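Local coordinates for protein endoglucanase (Acetivibrio cellulolyticus, PDB 5NRM) that binds dockerins through this type I cohesin module of a scaffoldin in cellulosome assembly and, as a whole protein, probably also hydrolyses cellulose, at residues E11-P14 against G15-V18. Numbering follows the deposited sequence.
Sequences EGNP and GSSV
S16 folds back on N13 across a type II beta turn, N13 to S16, at the tip of the hairpin that links strand 4-12 to strand 17-25 in the beta-sandwich of the cohesin domain. The turn is closed by one backbone hydrogen bond, S16 N to N13 O at 3.0 Å, bent at the hydrogen (143°). P14 and G15 fill the two central positions; at its positive phi of 91°, G15 has no CB to collide with the carbonyl O of P14. Followed outward, the S16 side chain first sets CB 3.2 Å from N13 O, alongside the bonded carbonyl. Its OG, set beside the backbone N and anti to the carbonyl carbon (chi1 -69°), then passes 3.7 Å from N13 CB and ends on a water 2.7 Å away. The same water donates to P14 O, tying the serine hydroxyl to the turn's central peptide. A second water joins the two arms nearer the strands, accepting from N13 N and donating to S17 O. The N13 amide turns elsewhere: its ND2 is hydrogen-bonded to E141 OXT, in the C-terminal carboxylate. V18 leans on F99 and I101 of the adjoining strand 92-101. Between the arms, V18 CG2, pointing opposite the backbone N about the CA-CB bond, brings a methyl to 4.0 Å from E11 O.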
loop_
_atom_site.group_PDB
_atom_site.type_symbol
_atom_site.label_atom_id
_atom_site.label_comp_id
_atom_site.label_asym_id
_atom_site.label_seq_id
_atom_site.Cartn_x
_atom_site.Cartn_y
_atom_site.Cartn_z
ATOM N N GLU A 11 14.769 -10.730 14.198
ATOM C CA GLU A 11 14.752 -11.921 15.074
ATOM C C GLU A 11 13.558 -11.890 16.021
ATOM O O GLU A 11 13.169 -10.843 16.544
ATOM C CB GLU A 11 16.049 -12.043 15.909
ATOM C CG GLU A 11 17.266 -12.174 15.011
ATOM C CD GLU A 11 18.512 -12.700 15.753
ATOM O OE1 GLU A 11 18.551 -12.660 17.021
ATOM O OE2 GLU A 11 19.435 -13.168 15.023
ATOM N N GLY A 12 12.982 -13.058 16.275
ATOM C CA GLY A 12 12.004 -13.137 17.338
ATOM C C GLY A 12 11.853 -14.527 17.876
ATOM O O GLY A 12 12.395 -15.472 17.324
ATOM N N ASN A 13 11.130 -14.659 18.987
ATOM C CA ASN A 13 11.030 -15.937 19.721
ATOM C C ASN A 13 9.678 -16.525 19.534
ATOM O O ASN A 13 8.705 -15.833 19.733
ATOM C CB ASN A 13 11.243 -15.746 21.228
ATOM C CG ASN A 13 12.529 -15.017 21.519
ATOM O OD1 ASN A 13 12.541 -13.842 21.923
ATOM N ND2 ASN A 13 13.614 -15.644 21.166
ATOM N N PRO A 14 9.601 -17.820 19.307
ATOM C CA PRO A 14 8.280 -18.459 19.246
ATOM C C PRO A 14 7.522 -18.147 20.513
ATOM O O PRO A 14 8.103 -18.191 21.627
ATOM C CB PRO A 14 8.612 -19.942 19.094
ATOM C CG PRO A 14 9.843 -19.866 18.304
ATOM C CD PRO A 14 10.660 -18.752 18.932
ATOM N N GLY A 15 6.254 -17.816 20.379
ATOM C CA GLY A 15 5.449 -17.485 21.547
ATOM C C GLY A 15 5.446 -15.992 21.928
ATOM O O GLY A 15 4.786 -15.653 22.925
ATOM N N SER A 16 6.227 -15.194 21.250
ATOM C CA SER A 16 6.383 -13.780 21.521
ATOM C C SER A 16 5.858 -12.970 20.357
ATOM O O SER A 16 5.642 -13.457 19.235
ATOM C CB SER A 16 7.858 -13.429 21.694
ATOM O OG SER A 16 8.388 -13.990 22.890
ATOM N N SER A 17 5.682 -11.682 20.604
ATOM C CA SER A 17 5.271 -10.773 19.551
ATOM C C SER A 17 6.502 -10.232 18.886
ATOM O O SER A 17 7.617 -10.241 19.451
ATOM C CB SER A 17 4.435 -9.659 20.176
ATOM O OG SER A 17 5.248 -8.930 21.060
ATOM N N VAL A 18 6.330 -9.739 17.672
ATOM C CA VAL A 18 7.435 -9.152 16.890
ATOM C C VAL A 18 6.889 -8.099 15.930
ATOM O O VAL A 18 5.769 -8.180 15.470
ATOM C CB VAL A 18 8.116 -10.298 16.073
ATOM C CG1 VAL A 18 7.181 -10.868 15.025
ATOM C CG2 VAL A 18 9.461 -9.904 15.458
HETATM O O HOH W 1 9.943 -11.736 19.369
HETATM O O HOH W 2 8.249 -16.562 23.826
#